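Long-range contacts in crossover junction endodeoxyribonuclease Hjc (PDB 4TKD), which resolves Holliday junctions during genetic recombination, cutting four-way DNA junctions with paired nicks in opposing strands in a reaction that uses magnesium: residues C[19-29]-C[41-52]; C[51-59]-C[81-90]. All blocks are in the same frame, centred on the assembly; numbering follows the deposited sequence.

Overall arrangement
Contacts 1 and 2 build adjacent seams of one mixed sheet, with centres about 11 Å apart, and share I51 and I52 of strand 50-58. Contact 1 sets strand 25-28, outermost within the chain, against 43-47, and a tight turn then leads into 50-58; contact 2 pairs that strand with the parallel 84-90, at the centre of the chain. The seams also meet directly: I43 O lies 2.8 Å from I54 N, and D42 OD2 2.7 Å from M56 N, both probable hydrogen bonds. There D42 of contact 1 and E55 of contact 2, inferred magnesium ligands with E12, bring their side chains to about 3 Å of each other. Both contacts also touch the second subunit.

Contact 1: residues C[19-29]-C[41-52]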
loop_
_atom_site.group_PDB
_atom_site.type_symbol
_atom_site.label_atom_id
_atom_site.label_comp_id
_atom_site.label_asym_id
_atom_site.label_seq_id
_atom_site.Cartn_x
_atom_site.Cartn_y
_atom_site.Cartn_z
ATOM N N LEU C 19 -10.887 -11.073 -16.137
ATOM C CA LEU C 19 -9.752 -10.134 -16.110
ATOM C C LEU C 19 -9.282 -9.816 -17.529
ATOM O O LEU C 19 -9.023 -8.645 -17.850
ATOM C CB LEU C 19 -8.596 -10.644 -15.233
ATOM C CG LEU C 19 -8.860 -10.597 -13.722
ATOM C CD1 LEU C 19 -7.823 -11.382 -12.967
ATOM C CD2 LEU C 19 -8.949 -9.143 -13.211
ATOM N N ARG C 20 -9.259 -10.839 -18.402
ATOM C CA ARG C 20 -8.933 -10.649 -19.821
ATOM C C ARG C 20 -9.966 -9.740 -20.513
ATOM O O ARG C 20 -9.566 -8.820 -21.229
ATOM C CB ARG C 20 -8.759 -11.990 -20.549
ATOM C CG ARG C 20 -7.381 -12.593 -20.292
ATOM C CD ARG C 20 -7.154 -13.904 -21.005
ATOM N NE ARG C 20 -5.827 -14.440 -20.683
ATOM C CZ ARG C 20 -5.525 -15.735 -20.626
ATOM N NH1 ARG C 20 -6.450 -16.649 -20.886
ATOM N NH2 ARG C 20 -4.302 -16.125 -20.286
ATOM N N ASP C 21 -11.273 -9.908 -20.202
ATOM C CA ASP C 21 -12.345 -9.058 -20.754
ATOM C C ASP C 21 -12.151 -7.596 -20.339
ATOM O O ASP C 21 -12.564 -6.699 -21.064
ATOM C CB ASP C 21 -13.737 -9.532 -20.289
ATOM C CG ASP C 21 -14.225 -10.869 -20.832
ATOM O OD1 ASP C 21 -13.639 -11.361 -21.829
ATOM O OD2 ASP C 21 -15.207 -11.419 -20.269
ATOM N N LYS C 22 -11.511 -7.363 -19.181
ATOM C CA LYS C 22 -11.250 -6.018 -18.661
ATOM C C LYS C 22 -9.930 -5.403 -19.172
ATOM O O LYS C 22 -9.542 -4.338 -18.703
ATOM C CB LYS C 22 -11.323 -5.981 -17.118
ATOM C CG LYS C 22 -12.623 -6.495 -16.498
ATOM C CD LYS C 22 -13.768 -5.536 -16.553
ATOM C CE LYS C 22 -14.850 -6.011 -15.605
ATOM N NZ LYS C 22 -16.204 -5.609 -16.076
ATOM N N GLY C 23 -9.266 -6.055 -20.135
ATOM C CA GLY C 23 -8.026 -5.553 -20.725
ATOM C C GLY C 23 -6.732 -5.917 -20.014
ATOM O O GLY C 23 -5.704 -5.273 -20.247
ATOM N N PHE C 24 -6.752 -6.962 -19.168
ATOM C CA PHE C 24 -5.560 -7.420 -18.455
ATOM C C PHE C 24 -4.825 -8.495 -19.233
ATOM O O PHE C 24 -5.466 -9.344 -19.857
ATOM C CB PHE C 24 -5.931 -7.999 -17.062
ATOM C CG PHE C 24 -6.261 -6.999 -15.977
ATOM C CD1 PHE C 24 -7.503 -6.384 -15.928
ATOM C CD2 PHE C 24 -5.341 -6.693 -14.988
ATOM C CE1 PHE C 24 -7.810 -5.467 -14.922
ATOM C CE2 PHE C 24 -5.637 -5.751 -13.998
ATOM C CZ PHE C 24 -6.872 -5.142 -13.973
ATOM N N ALA C 25 -3.474 -8.489 -19.129
ATOM C CA ALA C 25 -2.563 -9.522 -19.634
ATOM C C ALA C 25 -2.498 -10.467 -18.435
ATOM O O ALA C 25 -2.128 -10.046 -17.329
ATOM C CB ALA C 25 -1.180 -8.944 -19.926
ATOM N N VAL C 26 -3.011 -11.688 -18.611
ATOM C CA VAL C 26 -3.155 -12.640 -17.512
ATOM C C VAL C 26 -2.374 -13.916 -17.762
ATOM O O VAL C 26 -2.424 -14.485 -18.858
ATOM C CB VAL C 26 -4.648 -12.945 -17.168
ATOM C CG1 VAL C 26 -4.771 -13.736 -15.874
ATOM C CG2 VAL C 26 -5.487 -11.674 -17.091
ATOM N N VAL C 27 -1.692 -14.382 -16.708
ATOM C CA VAL C 27 -0.909 -15.601 -16.721
ATOM C C VAL C 27 -1.239 -16.439 -15.480
ATOM O O VAL C 27 -1.496 -15.893 -14.410
ATOM C CB VAL C 27 0.620 -15.307 -16.904
ATOM C CG1 VAL C 27 1.239 -14.664 -15.676
ATOM C CG2 VAL C 27 1.390 -16.549 -17.285
ATOM N N ARG C 28 -1.210 -17.764 -15.637
ATOM C CA ARG C 28 -1.415 -18.712 -14.554
ATOM C C ARG C 28 -0.040 -19.140 -14.021
ATOM O O ARG C 28 0.980 -18.964 -14.694
ATOM C CB ARG C 28 -2.193 -19.926 -15.059
ATOM C CG ARG C 28 -3.690 -19.669 -15.220
ATOM C CD ARG C 28 -4.338 -20.762 -16.054
ATOM N NE ARG C 28 -5.301 -21.556 -15.285
ATOM C CZ ARG C 28 -6.568 -21.759 -15.639
ATOM N NH1 ARG C 28 -7.045 -21.231 -16.761
ATOM N NH2 ARG C 28 -7.365 -22.498 -14.877
ATOM N N ALA C 29 0.009 -19.695 -12.825
ATOM C CA ALA C 29 1.307 -20.140 -12.345
ATOM C C ALA C 29 1.577 -21.548 -12.906
ATOM O O ALA C 29 0.641 -22.346 -13.001
ATOM C CB ALA C 29 1.335 -20.158 -10.835
ATOM N N PRO C 41 2.111 -16.772 -7.089
ATOM C CA PRO C 41 0.627 -16.675 -7.083
ATOM C C PRO C 41 -0.026 -17.374 -8.293
ATOM O O PRO C 41 0.538 -17.361 -9.395
ATOM C CB PRO C 41 0.378 -15.163 -7.091
ATOM C CG PRO C 41 1.652 -14.567 -6.546
ATOM C CD PRO C 41 2.737 -15.434 -7.075
ATOM N N ASP C 42 -1.192 -18.027 -8.072
ATOM C CA ASP C 42 -1.968 -18.777 -9.078
ATOM C C ASP C 42 -2.287 -17.976 -10.296
ATOM O O ASP C 42 -2.234 -18.514 -11.400
ATOM C CB ASP C 42 -3.271 -19.357 -8.485
ATOM C CG ASP C 42 -3.009 -20.408 -7.428
ATOM O OD1 ASP C 42 -2.168 -21.299 -7.671
ATOM O OD2 ASP C 42 -3.643 -20.340 -6.359
ATOM N N ILE C 43 -2.626 -16.696 -10.102
ATOM C CA ILE C 43 -2.986 -15.800 -11.187
ATOM C C ILE C 43 -2.223 -14.509 -11.032
ATOM O O ILE C 43 -2.216 -13.904 -9.945
ATOM C CB ILE C 43 -4.515 -15.529 -11.223
ATOM C CG1 ILE C 43 -5.351 -16.826 -11.384
ATOM C CG2 ILE C 43 -4.872 -14.495 -12.312
ATOM C CD1 ILE C 43 -6.866 -16.667 -11.028
ATOM N N ILE C 44 -1.592 -14.085 -12.132
ATOM C CA ILE C 44 -0.895 -12.822 -12.206
ATOM C C ILE C 44 -1.583 -12.065 -13.323
ATOM O O ILE C 44 -1.624 -12.541 -14.454
ATOM C CB ILE C 44 0.632 -12.974 -12.434
ATOM C CG1 ILE C 44 1.284 -13.652 -11.235
ATOM C CG2 ILE C 44 1.292 -11.612 -12.696
ATOM C CD1 ILE C 44 2.599 -14.323 -11.561
ATOM N N ALA C 45 -2.172 -10.921 -12.992
ATOM C CA ALA C 45 -2.867 -10.100 -13.973
ATOM C C ALA C 45 -2.210 -8.737 -14.032
ATOM O O ALA C 45 -1.947 -8.124 -13.003
ATOM C CB ALA C 45 -4.338 -9.980 -13.620
ATOM N N LEU C 46 -1.896 -8.298 -15.239
ATOM C CA LEU C 46 -1.190 -7.043 -15.450
ATOM C C LEU C 46 -1.931 -6.141 -16.422
ATOM O O LEU C 46 -2.410 -6.609 -17.459
ATOM C CB LEU C 46 0.228 -7.308 -16.000
ATOM C CG LEU C 46 1.038 -8.453 -15.398
ATOM C CD1 LEU C 46 2.221 -8.837 -16.333
ATOM C CD2 LEU C 46 1.482 -8.127 -13.941
ATOM N N LYS C 47 -2.001 -4.849 -16.101
ATOM C CA LYS C 47 -2.636 -3.863 -16.966
ATOM C C LYS C 47 -1.953 -2.534 -16.776
ATOM O O LYS C 47 -2.063 -1.942 -15.712
ATOM C CB LYS C 47 -4.151 -3.751 -16.695
ATOM C CG LYS C 47 -4.884 -2.963 -17.767
ATOM C CD LYS C 47 -6.358 -2.799 -17.460
ATOM C CE LYS C 47 -7.009 -1.927 -18.503
ATOM N NZ LYS C 47 -8.483 -1.882 -18.352
ATOM N N ASN C 48 -1.236 -2.089 -17.812
ATOM C CA ASN C 48 -0.519 -0.827 -17.854
ATOM C C ASN C 48 0.111 -0.419 -16.521
ATOM O O ASN C 48 -0.259 0.602 -15.916
ATOM C CB ASN C 48 -1.394 0.268 -18.461
ATOM C CG ASN C 48 -0.592 1.416 -19.019
ATOM O OD1 ASN C 48 0.507 1.239 -19.582
ATOM N ND2 ASN C 48 -1.134 2.622 -18.871
ATOM N N GLY C 49 1.007 -1.276 -16.045
ATOM C CA GLY C 49 1.748 -1.065 -14.808
ATOM C C GLY C 49 1.032 -1.471 -13.533
ATOM O O GLY C 49 1.626 -1.368 -12.454
ATOM N N VAL C 50 -0.230 -1.942 -13.619
ATOM C CA VAL C 50 -0.983 -2.388 -12.439
ATOM C C VAL C 50 -0.856 -3.914 -12.304
ATOM O O VAL C 50 -1.212 -4.650 -13.227
ATOM C CB VAL C 50 -2.469 -1.916 -12.414
ATOM C CG1 VAL C 50 -3.245 -2.516 -11.240
ATOM C CG2 VAL C 50 -2.571 -0.392 -12.458
ATOM N N ILE C 51 -0.359 -4.368 -11.131
ATOM C CA ILE C 51 -0.108 -5.775 -10.827
ATOM C C ILE C 51 -1.109 -6.273 -9.801
ATOM O O ILE C 51 -1.190 -5.742 -8.694
ATOM C CB ILE C 51 1.371 -6.018 -10.382
ATOM C CG1 ILE C 51 2.389 -5.432 -11.411
ATOM C CG2 ILE C 51 1.637 -7.527 -10.145
ATOM C CD1 ILE C 51 3.766 -5.086 -10.857
ATOM N N ILE C 52 -1.869 -7.308 -10.183
ATOM C CA ILE C 52 -2.860 -7.977 -9.333
ATOM C C ILE C 52 -2.457 -9.426 -9.278
ATOM O O ILE C 52 -2.143 -10.027 -10.311
ATOM C CB ILE C 52 -4.312 -7.798 -9.842
ATOM C CG1 ILE C 52 -4.740 -6.320 -9.770
ATOM C CG2 ILE C 52 -5.320 -8.804 -9.160
ATOM C CD1 ILE C 52 -5.874 -6.022 -10.573
#
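Strand 25-28 runs antiparallel to strand 43-47, their axes 4.7 Å apart at closest and 166° between directions, with A25-L46 and V27-I44 as hydrogen-bonded pairs and V26-A45 and R28-I43 as non-hydrogen-bonded ones. A29 N continues the pattern with a more bent bond to D42 O (136° at the hydrogen).

Before the strand, F24 and K47 interlock. The lysine CB sits over one face of the ring, 3.8 Å from the F24 centroid, a CH-pi contact, while L19 CD2 lies above the opposite face. I52 CD1 approaches obliquely, 3.4 Å from F24 CE2. CG anti to the backbone N (chi1 -168°) and an extended chain beyond it carry K47 across the ring at about a right angle and deliver NZ to K22 O at 2.7 Å, nearly along the C=O axis. K22 is the first residue past helix 10-21, whose end is a Schellman motif with G23, at positive phi, as C-prime residue.

On the F24 side of the sheet, A45 CB touches both F24 CD2 and L19 CD1 (3.8 Å to the latter), and V26 CG1 meets I43 CG2 at 3.6 Å. On the other side V27 and I44 lie side by side, with V27 CG1 at 3.7 Å from I44 CB; the second subunit packs against both residues. D42 and I43 both face I54 in a classic beta bulge.

A lysine amine bonded to a carbonyl at the helix C-terminus probably offsets the partial negative charge there. The chemistry thus divides: apolar packing and a lysine-to-carbonyl hydrogen bond join helix to sheet, while the bulge coincides with the point where D42, an inferred magnesium ligand, turns its carboxylate toward M56 N, E12 and E55.

Contact 2: residues C[51-59]-C[81-90]; sequences IILIEMKSR and SGGSLFLGVK
L87 CD1 lies 3.7 Å from K57 CG, the two side chains crossing obliquely on the face of the sheet that also carries E55 and L53. The strands are central parallel neighbours in a PDDEXK nuclease fold, joined through helix 68-81 and crossing at -34°. Alternating backbone bonds from S84 N to I51 O through K90 N to K57 O fix the register.

With CG anti to the backbone N (chi1 -152°), L87 brings CD1 back over the partner strand, 3.4 Å from E55 O; L85 similarly sets CD1 3.9 Å from L53 CB. On the opposite face, I54 CG2 and M56 SD flank G88, whose missing side chain leaves room for both: SD is 4.1 Å from G88 CA. The M56 chain, bent at chi2 and chi3, carries CE over G88 O, 3.6 Å away.

Further out, helix 68-81 packs on L53, E55, L85 and K57, and helix 122-133 on I52 and F86. D42 N, just before strand 43-47, donates to E55 OE1 and probably helps orient this inferred magnesium ligand. K57 is the predicted transition-state stabiliser; its NZ makes a long salt bridge to E55 OE2 and, the chain bent at chi2 and chi4, donates to M56 O at 3.0 Å, 17° off the carbonyl plane.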
loop_
_atom_site.group_PDB
_atom_site.type_symbol
_atom_site.label_atom_id
_atom_site.label_comp_id
_atom_site.label_asym_id
_atom_site.label_seq_id
_atom_site.Cartn_x
_atom_site.Cartn_y
_atom_site.Cartn_z
ATOM N N ILE C 51 -0.359 -4.368 -11.131
ATOM C CA ILE C 51 -0.108 -5.775 -10.827
ATOM C C ILE C 51 -1.109 -6.273 -9.801
ATOM O O ILE C 51 -1.190 -5.742 -8.694
ATOM C CB ILE C 51 1.371 -6.018 -10.382
ATOM C CG1 ILE C 51 2.389 -5.432 -11.411
ATOM C CG2 ILE C 51 1.637 -7.527 -10.145
ATOM C CD1 ILE C 51 3.766 -5.086 -10.857
ATOM N N ILE C 52 -1.869 -7.308 -10.183
ATOM C CA ILE C 52 -2.860 -7.977 -9.333
ATOM C C ILE C 52 -2.457 -9.426 -9.278
ATOM O O ILE C 52 -2.143 -10.027 -10.311
ATOM C CB ILE C 52 -4.312 -7.798 -9.842
ATOM C CG1 ILE C 52 -4.740 -6.320 -9.770
ATOM C CG2 ILE C 52 -5.320 -8.804 -9.160
ATOM C CD1 ILE C 52 -5.874 -6.022 -10.573
ATOM N N LEU C 53 -2.408 -9.954 -8.071
ATOM C CA LEU C 53 -1.955 -11.306 -7.772
ATOM C C LEU C 53 -3.054 -12.025 -7.011
ATOM O O LEU C 53 -3.534 -11.509 -6.011
ATOM C CB LEU C 53 -0.643 -11.259 -6.929
ATOM C CG LEU C 53 0.493 -10.390 -7.486
ATOM C CD1 LEU C 53 1.555 -10.166 -6.467
ATOM C CD2 LEU C 53 1.076 -10.996 -8.739
ATOM N N ILE C 54 -3.439 -13.209 -7.478
ATOM C CA ILE C 54 -4.518 -13.961 -6.839
ATOM C C ILE C 54 -4.087 -15.375 -6.486
ATOM O O ILE C 54 -3.628 -16.113 -7.356
ATOM C CB ILE C 54 -5.796 -13.934 -7.755
ATOM C CG1 ILE C 54 -6.294 -12.484 -7.996
ATOM C CG2 ILE C 54 -6.926 -14.795 -7.172
ATOM C CD1 ILE C 54 -7.027 -12.277 -9.288
ATOM N N GLU C 55 -4.257 -15.752 -5.214
ATOM C CA GLU C 55 -3.996 -17.099 -4.719
ATOM C C GLU C 55 -5.348 -17.784 -4.495
ATOM O O GLU C 55 -6.170 -17.276 -3.728
ATOM C CB GLU C 55 -3.142 -17.089 -3.429
ATOM C CG GLU C 55 -2.582 -18.463 -3.059
ATOM C CD GLU C 55 -1.520 -19.065 -3.958
ATOM O OE1 GLU C 55 -1.171 -18.466 -5.002
ATOM O OE2 GLU C 55 -1.013 -20.147 -3.601
ATOM N N MET C 56 -5.604 -18.888 -5.220
ATOM C CA MET C 56 -6.864 -19.628 -5.138
ATOM C C MET C 56 -6.858 -20.502 -3.924
ATOM O O MET C 56 -5.880 -21.231 -3.697
ATOM C CB MET C 56 -7.099 -20.506 -6.376
ATOM C CG MET C 56 -7.288 -19.753 -7.689
ATOM S SD MET C 56 -8.505 -18.403 -7.659
ATOM C CE MET C 56 -10.028 -19.300 -7.273
ATOM N N LYS C 57 -7.932 -20.453 -3.140
ATOM C CA LYS C 57 -8.055 -21.284 -1.946
ATOM C C LYS C 57 -9.513 -21.632 -1.663
ATOM O O LYS C 57 -10.385 -20.788 -1.840
ATOM C CB LYS C 57 -7.405 -20.609 -0.721
ATOM C CG LYS C 57 -5.888 -20.770 -0.609
ATOM C CD LYS C 57 -5.462 -22.205 -0.320
ATOM C CE LYS C 57 -3.997 -22.423 -0.565
ATOM N NZ LYS C 57 -3.665 -22.475 -2.015
ATOM N N SER C 58 -9.768 -22.872 -1.218
ATOM C CA SER C 58 -11.116 -23.351 -0.898
ATOM C C SER C 58 -11.546 -23.052 0.544
ATOM O O SER C 58 -10.694 -22.972 1.442
ATOM C CB SER C 58 -11.236 -24.843 -1.192
ATOM O OG SER C 58 -10.347 -25.596 -0.385
ATOM N N ARG C 59 -12.875 -22.869 0.748
ATOM C CA ARG C 59 -13.517 -22.653 2.052
ATOM C C ARG C 59 -13.747 -24.032 2.685
ATOM O O ARG C 59 -14.434 -24.874 2.100
ATOM C CB ARG C 59 -14.851 -21.908 1.895
ATOM C CG ARG C 59 -14.725 -20.415 2.078
ATOM C CD ARG C 59 -15.605 -19.898 3.200
ATOM N NE ARG C 59 -15.618 -18.435 3.233
ATOM C CZ ARG C 59 -14.854 -17.688 4.025
ATOM N NH1 ARG C 59 -14.016 -18.259 4.883
ATOM N NH2 ARG C 59 -14.926 -16.364 3.970
ATOM N N SER C 81 7.346 -7.392 -6.135
ATOM C CA SER C 81 6.690 -6.961 -7.378
ATOM C C SER C 81 6.007 -5.597 -7.271
ATOM O O SER C 81 5.849 -4.927 -8.281
ATOM C CB SER C 81 5.663 -8.004 -7.816
ATOM O OG SER C 81 4.583 -8.047 -6.899
ATOM N N GLY C 82 5.549 -5.243 -6.075
ATOM C CA GLY C 82 4.775 -4.032 -5.836
ATOM C C GLY C 82 3.320 -4.250 -6.203
ATOM O O GLY C 82 2.577 -3.281 -6.382
ATOM N N GLY C 83 2.917 -5.523 -6.300
ATOM C CA GLY C 83 1.565 -5.929 -6.661
ATOM C C GLY C 83 0.600 -6.032 -5.500
ATOM O O GLY C 83 1.005 -6.014 -4.338
ATOM N N SER C 84 -0.700 -6.126 -5.812
ATOM C CA SER C 84 -1.733 -6.244 -4.787
ATOM C C SER C 84 -2.122 -7.720 -4.712
ATOM O O SER C 84 -2.468 -8.308 -5.739
ATOM C CB SER C 84 -2.924 -5.366 -5.134
ATOM O OG SER C 84 -2.540 -4.001 -5.201
ATOM N N LEU C 85 -1.983 -8.327 -3.510
ATOM C CA LEU C 85 -2.235 -9.742 -3.251
ATOM C C LEU C 85 -3.622 -9.990 -2.672
ATOM O O LEU C 85 -4.037 -9.325 -1.724
ATOM C CB LEU C 85 -1.132 -10.353 -2.371
ATOM C CG LEU C 85 -1.193 -11.879 -2.084
ATOM C CD1 LEU C 85 -1.057 -12.712 -3.361
ATOM C CD2 LEU C 85 -0.136 -12.295 -1.088
ATOM N N PHE C 86 -4.330 -10.967 -3.250
ATOM C CA PHE C 86 -5.669 -11.342 -2.839
ATOM C C PHE C 86 -5.819 -12.844 -2.804
ATOM O O PHE C 86 -5.188 -13.574 -3.571
ATOM C CB PHE C 86 -6.721 -10.786 -3.816
ATOM C CG PHE C 86 -6.699 -9.294 -3.996
ATOM C CD1 PHE C 86 -5.884 -8.706 -4.967
ATOM C CD2 PHE C 86 -7.512 -8.471 -3.214
ATOM C CE1 PHE C 86 -5.878 -7.331 -5.139
ATOM C CE2 PHE C 86 -7.493 -7.090 -3.381
ATOM C CZ PHE C 86 -6.680 -6.534 -4.341
ATOM N N LEU C 87 -6.730 -13.296 -1.943
ATOM C CA LEU C 87 -7.111 -14.692 -1.871
ATOM C C LEU C 87 -8.410 -14.803 -2.667
ATOM O O LEU C 87 -9.379 -14.082 -2.391
ATOM C CB LEU C 87 -7.301 -15.103 -0.407
ATOM C CG LEU C 87 -7.075 -16.548 0.063
ATOM C CD1 LEU C 87 -5.704 -17.095 -0.337
ATOM C CD2 LEU C 87 -7.133 -16.608 1.568
ATOM N N GLY C 88 -8.377 -15.637 -3.710
ATOM C CA GLY C 88 -9.531 -15.897 -4.559
ATOM C C GLY C 88 -10.271 -17.070 -3.968
ATOM O O GLY C 88 -9.707 -18.163 -3.878
ATOM N N VAL C 89 -11.500 -16.847 -3.502
ATOM C CA VAL C 89 -12.269 -17.916 -2.866
ATOM C C VAL C 89 -12.795 -18.935 -3.909
ATOM O O VAL C 89 -13.577 -18.575 -4.794
ATOM C CB VAL C 89 -13.360 -17.406 -1.874
ATOM C CG1 VAL C 89 -13.854 -18.538 -0.991
ATOM C CG2 VAL C 89 -12.852 -16.243 -1.009
ATOM N N LYS C 90 -12.311 -20.194 -3.818
ATOM C CA LYS C 90 -12.674 -21.344 -4.673
ATOM C C LYS C 90 -14.082 -21.855 -4.258
ATOM O O LYS C 90 -14.221 -22.870 -3.550
ATOM C CB LYS C 90 -11.633 -22.470 -4.490
ATOM C CG LYS C 90 -10.658 -22.702 -5.624
ATOM C CD LYS C 90 -9.836 -23.945 -5.304
ATOM C CE LYS C 90 -9.224 -24.594 -6.525
ATOM N NZ LYS C 90 -7.850 -24.090 -6.809
HETATM O O HOH W 1 -1.288 -3.017 -7.977
#